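Local coordinates for protein cysteine desulfurase (PDB 5B89) that probably takes the sulfur from L-cysteine and hands it to a sulfur carrier, leaving L-alanine, with pyridoxal 5'-phosphate as its cofactor, at residues K104-S107 / E108-L112; Y82-S85 / R86-A90. One frame throughout, in Å; residues are numbered along the deposited sequence.

Overall arrangement
Contact 1 (104-107 with 108-112) is the capped start of helix 106-117, whose first turn holds the phosphate of pyridoxal 5'-phosphate. Contact 2 (82-85 with 86-90) lies earlier in the chain, from about the middle of helix 73-93 onward. Strand 100-103 joins the two: side chains of contact 2 pack on it, and contact 1 begins right after it. The centres are about 19 Å apart, and their nearest atoms about 10 Å. Contact 1 reaches the cofactor directly, and the side chain of Ser107 is about 8 Å from the bound alanine. Contact 2 stays back, with the side chain of Tyr82 about 11 Å from a bound cofactor, not the one held by contact 1.

Contact 1. Residues K104-S107 / E108-L112; sequences KNTS and ESLNL. With PLP (pyridoxal-5'-phosphate), chain G.
Glu108 is gripped by Lys104 and Asn105. Its backbone N gives a nearly straight bond to Asn105 OD1 (2.7 Å), arriving almost along the side-chain C=O. This makes Asn105 the N-cap of the helix. Asn105 CG sits between its own N and carbonyl carbon (chi1 56°), which turns OD1 back over the first turn. The Glu108 side chain runs out extended and crosses Lys104 at about a right angle. Its OE1 accepts from Lys104 N (2.8 Å) and, in a salt bridge, from Lys104 NZ (2.9 Å). The two donors come from opposite faces of the carboxylate. OE2 pairs with Lys104 of the second subunit, so the buried charges are shared across the dimer. With a glutamine here in place of the glutamate in both subunits, the two Lys104 ammonium groups would probably lose their carboxylate partners at this interface. Ser109 N bonds to Asn105 O (3.2 Å), while its OG turns to Thr103. Next comes Leu110, whose CD1 lies beside Thr106 CG2 (3.7 Å). The two side chains point the same way.

This is the cofactor's phosphate-binding helix start, as in other fold-type I pyridoxal-phosphate enzymes. Ser107 N and OG both bond to phosphate O3P, and OG is the closer at 2.7 Å. Ser107 OG also bonds to Ser136. The helix N-terminus probably helps to offset the phosphate charge.

Asn111 grips the carbonyl oxygen of Ser107. Its ND2, which also bonds to Ile262 O of the second subunit, meets Ser107 O at 2.8 Å, nearly straight and with the oxygen in its amide plane, but it stands above the carbonyl plane. Asn111 N reaches the same oxygen at 3.0 Å from the opposite face, so one buried carbonyl takes two donors.

Contact 2. Residues Y82-S85 / R86-A90; sequences YEES and RKIVA
The Tyr82 ring and the Arg86 guanidinium are turned 81° apart and meet at a slant. Arg86 NH2 does the touching, 3.4 Å from Tyr82 CE2 and 3.6 Å from Tyr82 OH. Both side chains leave the helix with CG opposite the backbone N, and Arg86 then bends at chi3 (-56°), which carries its flat end back to the ring one turn before.

On another side of the helix, Ile88 CD1 lies alongside Glu84 CG at 3.9 Å, and Ile88 CG1 rests on Glu84 O at 3.3 Å. Val89 CG2 packs on Ser85 O in a similar way. The backbone is regular alpha-helix: Arg86 N bonds to Tyr82 O at 3.0 Å, and the next three residues bond to the carbonyls four places back. Ser85 and Ile88 face helix 291-307, whereas Val89 and Ala90 face strand 100-103, so the helix packs against both elements.

Glu285 joins the flat pair, accepting from Tyr82 OH and forming a salt bridge with Arg86 NH1, which also bonds to Ile100 O. The buried arginine charge is therefore probably balanced by Glu285, and the bonds of Arg86 NH1 to Glu285 and Ile100 probably help to set how the guanidinium is turned against the ring.

Contact 1. Residues K104-S107 / E108-L112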
loop_
_atom_site.group_PDB
_atom_site.type_symbol
_atom_site.label_atom_id
_atom_site.label_comp_id
_atom_site.label_asym_id
_atom_site.label_seq_id
_atom_site.Cartn_x
_atom_site.Cartn_y
_atom_site.Cartn_z
ATOM N N LYS B 104 0.013 -1.327 3.704
ATOM C CA LYS B 104 -0.910 -1.729 2.636
ATOM C C LYS B 104 -1.905 -2.801 3.037
ATOM O O LYS B 104 -2.919 -2.925 2.469
ATOM C CB LYS B 104 -0.191 -2.123 1.326
ATOM C CG LYS B 104 0.170 -3.550 1.196
ATOM C CD LYS B 104 0.573 -3.897 -0.236
ATOM C CE LYS B 104 1.931 -3.290 -0.462
ATOM N NZ LYS B 104 2.931 -3.765 0.565
ATOM N N ASN B 105 -1.545 -3.559 4.046
ATOM C CA ASN B 105 -2.352 -4.670 4.535
ATOM C C ASN B 105 -1.712 -5.292 5.782
ATOM O O ASN B 105 -0.671 -4.910 6.166
ATOM C CB ASN B 105 -2.549 -5.756 3.444
ATOM C CG ASN B 105 -1.240 -6.290 2.876
ATOM O OD1 ASN B 105 -0.263 -6.353 3.509
ATOM N ND2 ASN B 105 -1.285 -6.636 1.621
ATOM N N THR B 106 -2.395 -6.262 6.347
ATOM C CA THR B 106 -1.868 -6.956 7.564
ATOM C C THR B 106 -0.569 -7.596 7.280
ATOM O O THR B 106 0.353 -7.600 8.085
ATOM C CB THR B 106 -2.858 -7.988 8.080
ATOM O OG1 THR B 106 -4.059 -7.363 8.546
ATOM C CG2 THR B 106 -2.317 -8.826 9.155
ATOM N N SER B 107 -0.453 -8.204 6.088
ATOM C CA SER B 107 0.754 -8.950 5.710
ATOM C C SER B 107 1.980 -7.992 5.724
ATOM O O SER B 107 3.049 -8.383 6.342
ATOM C CB SER B 107 0.624 -9.555 4.354
ATOM O OG SER B 107 -0.485 -10.482 4.360
ATOM N N GLU B 108 1.876 -6.810 5.137
ATOM C CA GLU B 108 2.948 -5.806 5.201
ATOM C C GLU B 108 3.238 -5.503 6.691
ATOM O O GLU B 108 4.405 -5.535 7.116
ATOM C CB GLU B 108 2.662 -4.543 4.426
ATOM C CG GLU B 108 3.784 -3.525 4.508
ATOM C CD GLU B 108 3.418 -2.160 3.881
ATOM O OE1 GLU B 108 2.629 -2.124 2.941
ATOM O OE2 GLU B 108 4.103 -1.171 4.205
ATOM N N SER B 109 2.187 -5.211 7.486
ATOM C CA SER B 109 2.414 -4.892 8.883
ATOM C C SER B 109 3.196 -5.958 9.648
ATOM O O SER B 109 4.198 -5.616 10.345
ATOM C CB SER B 109 1.090 -4.733 9.577
ATOM O OG SER B 109 0.343 -3.638 9.069
ATOM N N LEU B 110 2.865 -7.232 9.457
ATOM C CA LEU B 110 3.583 -8.290 10.195
ATOM C C LEU B 110 5.001 -8.488 9.691
ATOM O O LEU B 110 5.911 -8.658 10.487
ATOM C CB LEU B 110 2.814 -9.620 10.094
ATOM C CG LEU B 110 1.458 -9.615 10.800
ATOM C CD1 LEU B 110 0.597 -10.811 10.400
ATOM C CD2 LEU B 110 1.544 -9.532 12.331
ATOM N N ASN B 111 5.204 -8.345 8.402
ATOM C CA ASN B 111 6.576 -8.385 7.854
ATOM C C ASN B 111 7.374 -7.230 8.441
ATOM O O ASN B 111 8.545 -7.400 8.753
ATOM C CB ASN B 111 6.587 -8.269 6.335
ATOM C CG ASN B 111 6.428 -9.625 5.671
ATOM O OD1 ASN B 111 7.413 -10.318 5.323
ATOM N ND2 ASN B 111 5.183 -10.037 5.433
ATOM N N LEU B 112 6.786 -6.022 8.545
ATOM C CA LEU B 112 7.511 -4.873 9.128
ATOM C C LEU B 112 7.906 -5.147 10.554
ATOM O O LEU B 112 9.001 -4.703 10.964
ATOM C CB LEU B 112 6.705 -3.587 9.012
ATOM C CG LEU B 112 6.457 -3.082 7.602
ATOM C CD1 LEU B 112 5.592 -1.837 7.772
ATOM C CD2 LEU B 112 7.739 -2.842 6.850
HETATM N N1 PLP G . -4.068 -12.972 8.998
HETATM C C2 PLP G . -5.352 -13.415 9.103
HETATM C C2A PLP G . -5.834 -14.122 10.351
HETATM C C3 PLP G . -6.179 -13.218 7.983
HETATM O O3 PLP G . -7.468 -13.636 8.037
HETATM C C4 PLP G . -5.696 -12.515 6.851
HETATM C C4A PLP G . -6.657 -12.382 5.604
HETATM C C5 PLP G . -4.365 -12.024 6.880
HETATM C C6 PLP G . -3.538 -12.272 7.954
HETATM C C5A PLP G . -3.829 -11.309 5.643
HETATM O O4P PLP G . -4.542 -10.044 5.483
HETATM P P PLP G . -4.122 -9.286 4.199
HETATM O O1P PLP G . -5.002 -8.130 4.192
HETATM O O2P PLP G . -4.413 -10.248 3.044
HETATM O O3P PLP G . -2.696 -9.002 4.276
#

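Contact 2. Residues Y82-S85 / R86-A90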
loop_
_atom_site.group_PDB
_atom_site.type_symbol
_atom_site.label_atom_id
_atom_site.label_comp_id
_atom_site.label_asym_id
_atom_site.label_seq_id
_atom_site.Cartn_x
_atom_site.Cartn_y
_atom_site.Cartn_z
ATOM N N TYR B 82 -6.266 13.301 6.659
ATOM C CA TYR B 82 -5.365 12.169 6.888
ATOM C C TYR B 82 -5.054 12.013 8.397
ATOM O O TYR B 82 -5.152 10.923 8.933
ATOM C CB TYR B 82 -4.062 12.338 6.064
ATOM C CG TYR B 82 -3.054 11.225 6.175
ATOM C CD1 TYR B 82 -3.415 9.923 5.796
ATOM C CD2 TYR B 82 -1.795 11.400 6.641
ATOM C CE1 TYR B 82 -2.522 8.932 5.858
ATOM C CE2 TYR B 82 -0.899 10.333 6.716
ATOM C CZ TYR B 82 -1.324 9.104 6.363
ATOM O OH TYR B 82 -0.449 7.996 6.422
ATOM N N GLU B 83 -4.721 13.111 9.056
ATOM C CA GLU B 83 -4.527 13.116 10.539
ATOM C C GLU B 83 -5.810 12.721 11.199
ATOM O O GLU B 83 -5.748 11.914 12.199
ATOM C CB GLU B 83 -4.089 14.505 10.961
ATOM C CG GLU B 83 -2.723 14.910 10.532
ATOM C CD GLU B 83 -2.404 16.375 10.901
ATOM O OE1 GLU B 83 -3.337 17.182 11.246
ATOM O OE2 GLU B 83 -1.238 16.725 10.709
ATOM N N GLU B 84 -6.962 13.242 10.828
ATOM C CA GLU B 84 -8.267 12.799 11.415
ATOM C C GLU B 84 -8.412 11.253 11.336
ATOM O O GLU B 84 -8.895 10.591 12.271
ATOM C CB GLU B 84 -9.430 13.519 10.835
ATOM C CG GLU B 84 -10.783 13.111 11.287
ATOM C CD GLU B 84 -11.932 13.583 10.373
ATOM O OE1 GLU B 84 -12.191 13.125 9.236
ATOM O OE2 GLU B 84 -12.740 14.446 10.872
ATOM N N SER B 85 -8.068 10.685 10.176
ATOM C CA SER B 85 -8.257 9.276 9.923
ATOM C C SER B 85 -7.295 8.517 10.846
ATOM O O SER B 85 -7.754 7.508 11.376
ATOM C CB SER B 85 -7.874 9.036 8.424
ATOM O OG SER B 85 -8.791 9.686 7.563
ATOM N N ARG B 86 -6.079 8.943 11.056
ATOM C CA ARG B 86 -5.211 8.261 11.958
ATOM C C ARG B 86 -5.785 8.315 13.390
ATOM O O ARG B 86 -5.701 7.369 14.096
ATOM C CB ARG B 86 -3.831 8.885 11.993
ATOM C CG ARG B 86 -2.766 8.015 12.632
ATOM C CD ARG B 86 -1.458 8.732 12.879
ATOM N NE ARG B 86 -0.886 9.332 11.690
ATOM C CZ ARG B 86 -0.228 8.679 10.764
ATOM N NH1 ARG B 86 -0.024 7.383 10.806
ATOM N NH2 ARG B 86 0.214 9.368 9.738
ATOM N N LYS B 87 -6.313 9.464 13.789
ATOM C CA LYS B 87 -6.956 9.534 15.146
ATOM C C LYS B 87 -8.096 8.601 15.239
ATOM O O LYS B 87 -8.328 8.002 16.332
ATOM C CB LYS B 87 -7.348 11.011 15.436
ATOM C CG LYS B 87 -7.813 11.178 16.893
ATOM C CD LYS B 87 -6.718 11.007 17.907
ATOM C CE LYS B 87 -7.295 11.345 19.265
ATOM N NZ LYS B 87 -6.261 11.007 20.240
ATOM N N ILE B 88 -8.964 8.496 14.250
ATOM C CA ILE B 88 -10.109 7.608 14.283
ATOM C C ILE B 88 -9.604 6.144 14.465
ATOM O O ILE B 88 -10.213 5.368 15.188
ATOM C CB ILE B 88 -11.031 7.809 13.036
ATOM C CG1 ILE B 88 -11.767 9.142 13.183
ATOM C CG2 ILE B 88 -11.952 6.671 12.793
ATOM C CD1 ILE B 88 -12.374 9.630 11.861
ATOM N N VAL B 89 -8.566 5.737 13.719
ATOM C CA VAL B 89 -8.050 4.372 13.826
ATOM C C VAL B 89 -7.489 4.178 15.251
ATOM O O VAL B 89 -7.714 3.133 15.866
ATOM C CB VAL B 89 -6.937 4.170 12.775
ATOM C CG1 VAL B 89 -6.254 2.832 13.040
ATOM C CG2 VAL B 89 -7.549 4.188 11.404
ATOM N N ALA B 90 -6.737 5.129 15.727
ATOM C CA ALA B 90 -6.164 5.046 17.114
ATOM C C ALA B 90 -7.278 4.853 18.113
ATOM O O ALA B 90 -7.195 3.909 18.947
ATOM C CB ALA B 90 -5.364 6.279 17.407
#